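Local coordinates for periplasmic cell division protein (SufI) (Aquifex aeolicus, PDB 6SYY), which is a copper-binding multicopper oxidase that probably oxidises its substrates at one copper site and passes the electrons to a three-copper cluster, at residues H120-H131 against Y499-H510. Residues are numbered along the deposited sequence; the frame is centred on the assembly and turned at random.
Sequences HGFRAPWKSDGH and YNEHQIYLLHCH. With CU (copper (II) ion), chain E; CU (copper (II) ion), chain C; CU (copper (II) ion), chain B; O (oxygen atom), chain F.
Tyr505 OH donates a short hydrogen bond of 2.6 Å to Ala124 O, tilted 29° from the carbonyl plane, in a multicopper oxidase where two cupredoxin-like domains share copper ions at their interface. Beside it, Gln503 OE1 accepts a hydrogen bond from Trp126 N at 2.8 Å, in its carbonyl plane, while its amide NE2 is held by Glu501 O; the two bonds fix the rotation of the amide. CG of Trp126 stands between its backbone N and carbonyl carbon (chi1 76°), which lays the indole along strand 503-509: Ile504 CB sits over one face of the six-membered ring, 3.5 Å from its centroid, with Lys127 CG over the opposite face of the indole, toward its pyrrole edge. Replacing Trp126 by an alanine is likely to strip Ile504 of this cover and open a gap against the strand. Farther out, Pro125 CG rides on the face of Tyr499. Water joins Asp129 OD2 to Ile504 O. The strand's end carries the His-Cys-His motif, completed by His510: Cys509 SG binds the type 1 copper, His508 a type 3 copper with His161 and His456. The second type 3 copper joins both segments, bound by His159, His120 ND1 (2.0 Å) and His510 NE2 (2.3 Å); His120 NE2 hydrogen-bonds Asp479.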
loop_
_atom_site.group_PDB
_atom_site.type_symbol
_atom_site.label_atom_id
_atom_site.label_comp_id
_atom_site.label_asym_id
_atom_site.label_seq_id
_atom_site.Cartn_x
_atom_site.Cartn_y
_atom_site.Cartn_z
ATOM N N HIS A 120 4.087 -5.992 -2.908
ATOM C CA HIS A 120 2.652 -5.825 -2.701
ATOM C C HIS A 120 1.992 -5.266 -3.953
ATOM O O HIS A 120 2.357 -4.189 -4.437
ATOM C CB HIS A 120 2.415 -4.911 -1.494
ATOM C CG HIS A 120 0.972 -4.723 -1.127
ATOM N ND1 HIS A 120 0.541 -4.705 0.182
ATOM C CD2 HIS A 120 -0.129 -4.506 -1.886
ATOM C CE1 HIS A 120 -0.765 -4.503 0.213
ATOM N NE2 HIS A 120 -1.196 -4.377 -1.029
ATOM N N GLY A 121 1.013 -6.004 -4.471
ATOM C CA GLY A 121 0.289 -5.619 -5.661
ATOM C C GLY A 121 0.751 -6.296 -6.933
ATOM O O GLY A 121 0.055 -6.200 -7.951
ATOM N N PHE A 122 1.892 -6.983 -6.906
ATOM C CA PHE A 122 2.415 -7.620 -8.108
ATOM C C PHE A 122 1.625 -8.876 -8.461
ATOM O O PHE A 122 1.210 -9.643 -7.586
ATOM C CB PHE A 122 3.891 -7.992 -7.927
ATOM C CG PHE A 122 4.847 -6.847 -8.119
ATOM C CD1 PHE A 122 4.440 -5.534 -7.943
ATOM C CD2 PHE A 122 6.161 -7.088 -8.485
ATOM C CE1 PHE A 122 5.329 -4.484 -8.120
ATOM C CE2 PHE A 122 7.054 -6.043 -8.663
ATOM C CZ PHE A 122 6.636 -4.740 -8.482
ATOM N N ARG A 123 1.414 -9.079 -9.758
ATOM C CA ARG A 123 1.080 -10.392 -10.296
ATOM C C ARG A 123 2.398 -11.102 -10.578
ATOM O O ARG A 123 3.108 -10.753 -11.526
ATOM C CB ARG A 123 0.238 -10.271 -11.562
ATOM C CG ARG A 123 -1.109 -9.625 -11.355
ATOM C CD ARG A 123 -1.713 -9.186 -12.679
ATOM N NE ARG A 123 -3.018 -8.571 -12.481
ATOM C CZ ARG A 123 -4.172 -9.183 -12.719
ATOM N NH1 ARG A 123 -4.177 -10.426 -13.183
ATOM N NH2 ARG A 123 -5.318 -8.549 -12.501
ATOM N N ALA A 124 2.736 -12.078 -9.746
ATOM C CA ALA A 124 4.016 -12.763 -9.824
ATOM C C ALA A 124 3.819 -14.245 -9.549
ATOM O O ALA A 124 2.848 -14.633 -8.885
ATOM C CB ALA A 124 5.016 -12.185 -8.812
ATOM N N PRO A 125 4.708 -15.098 -10.056
ATOM C CA PRO A 125 4.757 -16.471 -9.545
ATOM C C PRO A 125 5.049 -16.423 -8.054
ATOM O O PRO A 125 5.860 -15.619 -7.591
ATOM C CB PRO A 125 5.901 -17.117 -10.338
ATOM C CG PRO A 125 6.098 -16.232 -11.529
ATOM C CD PRO A 125 5.741 -14.849 -11.076
ATOM N N TRP A 126 4.359 -17.273 -7.294
ATOM C CA TRP A 126 4.302 -17.054 -5.854
ATOM C C TRP A 126 5.641 -17.293 -5.170
ATOM O O TRP A 126 5.886 -16.726 -4.101
ATOM C CB TRP A 126 3.212 -17.922 -5.235
ATOM C CG TRP A 126 3.561 -19.357 -5.086
ATOM C CD1 TRP A 126 3.649 -20.289 -6.076
ATOM C CD2 TRP A 126 3.843 -20.039 -3.863
ATOM N NE1 TRP A 126 3.978 -21.512 -5.543
ATOM C CE2 TRP A 126 4.100 -21.383 -4.184
ATOM C CE3 TRP A 126 3.903 -19.641 -2.523
ATOM C CZ2 TRP A 126 4.414 -22.332 -3.218
ATOM C CZ3 TRP A 126 4.215 -20.584 -1.565
ATOM C CH2 TRP A 126 4.467 -21.914 -1.916
ATOM N N LYS A 127 6.523 -18.093 -5.766
ATOM C CA LYS A 127 7.870 -18.205 -5.224
ATOM C C LYS A 127 8.695 -16.952 -5.483
ATOM O O LYS A 127 9.793 -16.823 -4.928
ATOM C CB LYS A 127 8.556 -19.444 -5.803
ATOM C CG LYS A 127 7.750 -20.707 -5.556
ATOM C CD LYS A 127 8.301 -21.927 -6.270
ATOM C CE LYS A 127 7.451 -23.154 -5.950
ATOM N NZ LYS A 127 7.940 -24.382 -6.631
ATOM N N SER A 128 8.190 -16.029 -6.302
ATOM C CA SER A 128 8.809 -14.727 -6.513
ATOM C C SER A 128 8.022 -13.611 -5.850
ATOM O O SER A 128 8.360 -12.436 -6.027
ATOM C CB SER A 128 8.949 -14.435 -8.009
ATOM O OG SER A 128 9.755 -15.406 -8.653
ATOM N N ASP A 129 6.984 -13.955 -5.086
ATOM C CA ASP A 129 6.045 -12.985 -4.534
ATOM C C ASP A 129 6.408 -12.538 -3.123
ATOM O O ASP A 129 6.035 -11.430 -2.718
ATOM C CB ASP A 129 4.632 -13.583 -4.540
ATOM C CG ASP A 129 3.599 -12.662 -3.921
ATOM O OD1 ASP A 129 3.482 -11.502 -4.373
ATOM O OD2 ASP A 129 2.898 -13.105 -2.987
ATOM N N GLY A 130 7.126 -13.365 -2.368
ATOM C CA GLY A 130 7.466 -13.019 -1.003
ATOM C C GLY A 130 6.514 -13.617 0.011
ATOM O O GLY A 130 5.977 -12.913 0.869
ATOM N N HIS A 131 6.299 -14.919 -0.084
ATOM C CA HIS A 131 5.431 -15.633 0.836
ATOM C C HIS A 131 6.197 -15.983 2.113
ATOM O O HIS A 131 7.404 -16.235 2.068
ATOM C CB HIS A 131 4.901 -16.903 0.174
ATOM C CG HIS A 131 3.797 -17.573 0.932
ATOM N ND1 HIS A 131 4.026 -18.361 2.039
ATOM C CD2 HIS A 131 2.457 -17.581 0.736
ATOM C CE1 HIS A 131 2.875 -18.817 2.499
ATOM N NE2 HIS A 131 1.908 -18.365 1.723
ATOM N N TYR A 499 1.254 -18.682 -15.727
ATOM C CA TYR A 499 2.305 -19.559 -15.235
ATOM C C TYR A 499 1.927 -21.018 -15.456
ATOM O O TYR A 499 0.745 -21.360 -15.558
ATOM C CB TYR A 499 2.567 -19.283 -13.752
ATOM C CG TYR A 499 2.698 -17.803 -13.454
ATOM C CD1 TYR A 499 3.562 -16.999 -14.191
ATOM C CD2 TYR A 499 1.936 -17.205 -12.458
ATOM C CE1 TYR A 499 3.673 -15.641 -13.934
ATOM C CE2 TYR A 499 2.043 -15.846 -12.192
ATOM C CZ TYR A 499 2.910 -15.071 -12.933
ATOM O OH TYR A 499 3.016 -13.724 -12.672
ATOM N N ASN A 500 2.945 -21.878 -15.542
ATOM C CA ASN A 500 2.746 -23.298 -15.816
ATOM C C ASN A 500 2.686 -24.153 -14.552
ATOM O O ASN A 500 2.795 -25.381 -14.645
ATOM C CB ASN A 500 3.843 -23.824 -16.758
ATOM C CG ASN A 500 5.254 -23.684 -16.187
ATOM O OD1 ASN A 500 5.449 -23.429 -14.996
ATOM N ND2 ASN A 500 6.250 -23.866 -17.048
ATOM N N GLU A 501 2.515 -23.535 -13.385
ATOM C CA GLU A 501 2.399 -24.246 -12.119
ATOM C C GLU A 501 1.277 -23.628 -11.300
ATOM O O GLU A 501 0.931 -22.457 -11.470
ATOM C CB GLU A 501 3.699 -24.197 -11.303
ATOM C CG GLU A 501 4.783 -25.146 -11.756
ATOM C CD GLU A 501 5.923 -25.214 -10.760
ATOM O OE1 GLU A 501 6.106 -24.240 -9.998
ATOM O OE2 GLU A 501 6.628 -26.246 -10.729
ATOM N N HIS A 502 0.715 -24.427 -10.394
ATOM C CA HIS A 502 -0.275 -23.898 -9.470
ATOM C C HIS A 502 0.360 -22.828 -8.585
ATOM O O HIS A 502 1.580 -22.777 -8.402
ATOM C CB HIS A 502 -0.869 -25.017 -8.613
ATOM C CG HIS A 502 0.102 -25.623 -7.649
ATOM N ND1 HIS A 502 0.918 -26.684 -7.980
ATOM C CD2 HIS A 502 0.383 -25.320 -6.360
ATOM C CE1 HIS A 502 1.662 -27.007 -6.936
ATOM N NE2 HIS A 502 1.355 -26.195 -5.939
ATOM N N GLN A 503 -0.488 -21.963 -8.035
ATOM C CA GLN A 503 -0.045 -20.796 -7.284
ATOM C C GLN A 503 -0.631 -20.821 -5.881
ATOM O O GLN A 503 -1.797 -21.174 -5.691
ATOM C CB GLN A 503 -0.456 -19.501 -7.994
ATOM C CG GLN A 503 0.122 -19.358 -9.386
ATOM C CD GLN A 503 1.630 -19.267 -9.369
ATOM O OE1 GLN A 503 2.207 -18.499 -8.598
ATOM N NE2 GLN A 503 2.282 -20.063 -10.210
ATOM N N ILE A 504 0.184 -20.436 -4.906
ATOM C CA ILE A 504 -0.242 -20.314 -3.516
ATOM C C ILE A 504 -0.183 -18.838 -3.156
ATOM O O ILE A 504 0.904 -18.256 -3.057
ATOM C CB ILE A 504 0.627 -21.149 -2.570
ATOM C CG1 ILE A 504 0.594 -22.617 -2.992
ATOM C CG2 ILE A 504 0.150 -20.977 -1.141
ATOM C CD1 ILE A 504 -0.810 -23.192 -3.100
ATOM N N TYR A 505 -1.346 -18.234 -2.956
ATOM C CA TYR A 505 -1.439 -16.811 -2.689
ATOM C C TYR A 505 -2.065 -16.583 -1.321
ATOM O O TYR A 505 -2.872 -17.385 -0.848
ATOM C CB TYR A 505 -2.248 -16.105 -3.776
ATOM C CG TYR A 505 -1.529 -16.018 -5.103
ATOM C CD1 TYR A 505 -0.197 -15.618 -5.167
ATOM C CD2 TYR A 505 -2.178 -16.337 -6.292
ATOM C CE1 TYR A 505 0.467 -15.531 -6.376
ATOM C CE2 TYR A 505 -1.521 -16.255 -7.506
ATOM C CZ TYR A 505 -0.199 -15.854 -7.542
ATOM O OH TYR A 505 0.461 -15.770 -8.748
ATOM N N LEU A 506 -1.672 -15.487 -0.684
ATOM C CA LEU A 506 -2.194 -15.134 0.625
ATOM C C LEU A 506 -3.497 -14.358 0.505
ATOM O O LEU A 506 -3.751 -13.672 -0.491
ATOM C CB LEU A 506 -1.180 -14.299 1.402
ATOM C CG LEU A 506 0.083 -15.023 1.849
ATOM C CD1 LEU A 506 1.004 -14.042 2.532
ATOM C CD2 LEU A 506 -0.279 -16.162 2.783
ATOM N N LEU A 507 -4.331 -14.491 1.531
ATOM C CA LEU A 507 -5.470 -13.610 1.766
ATOM C C LEU A 507 -5.425 -13.239 3.238
ATOM O O LEU A 507 -5.434 -14.124 4.099
ATOM C CB LEU A 507 -6.795 -14.287 1.399
ATOM C CG LEU A 507 -8.113 -13.520 1.557
ATOM C CD1 LEU A 507 -9.160 -14.082 0.611
ATOM C CD2 LEU A 507 -8.637 -13.582 2.982
ATOM N N HIS A 508 -5.356 -11.942 3.529
ATOM C CA HIS A 508 -5.102 -11.519 4.898
ATOM C C HIS A 508 -5.555 -10.080 5.088
ATOM O O HIS A 508 -5.685 -9.312 4.132
ATOM C CB HIS A 508 -3.615 -11.662 5.259
ATOM C CG HIS A 508 -2.710 -10.732 4.508
ATOM N ND1 HIS A 508 -2.257 -9.544 5.042
ATOM C CD2 HIS A 508 -2.173 -10.817 3.269
ATOM C CE1 HIS A 508 -1.482 -8.935 4.161
ATOM N NE2 HIS A 508 -1.415 -9.687 3.076
ATOM N N CYS A 509 -5.803 -9.736 6.346
ATOM C CA CYS A 509 -6.016 -8.347 6.715
ATOM C C CYS A 509 -4.701 -7.589 6.643
ATOM O O CYS A 509 -3.639 -8.128 6.963
ATOM C CB CYS A 509 -6.589 -8.264 8.123
ATOM S SG CYS A 509 -6.791 -6.597 8.725
ATOM N N HIS A 510 -4.765 -6.329 6.219
ATOM C CA HIS A 510 -3.556 -5.532 6.091
ATOM C C HIS A 510 -3.333 -4.608 7.276
ATOM O O HIS A 510 -2.460 -3.735 7.213
ATOM C CB HIS A 510 -3.559 -4.729 4.794
ATOM C CG HIS A 510 -2.184 -4.450 4.279
ATOM N ND1 HIS A 510 -1.373 -3.473 4.817
ATOM C CD2 HIS A 510 -1.459 -5.050 3.306
ATOM C CE1 HIS A 510 -0.215 -3.470 4.183
ATOM N NE2 HIS A 510 -0.241 -4.415 3.260
HETATM CU CU CU E . 1.429 -5.189 1.866
HETATM CU CU CU C . 0.586 -9.607 2.116
HETATM CU CU CU B . -7.881 -6.883 10.421
HETATM O O O F . 0.963 -7.542 2.184
HETATM O O HOH W 1 1.611 -15.550 -2.189
#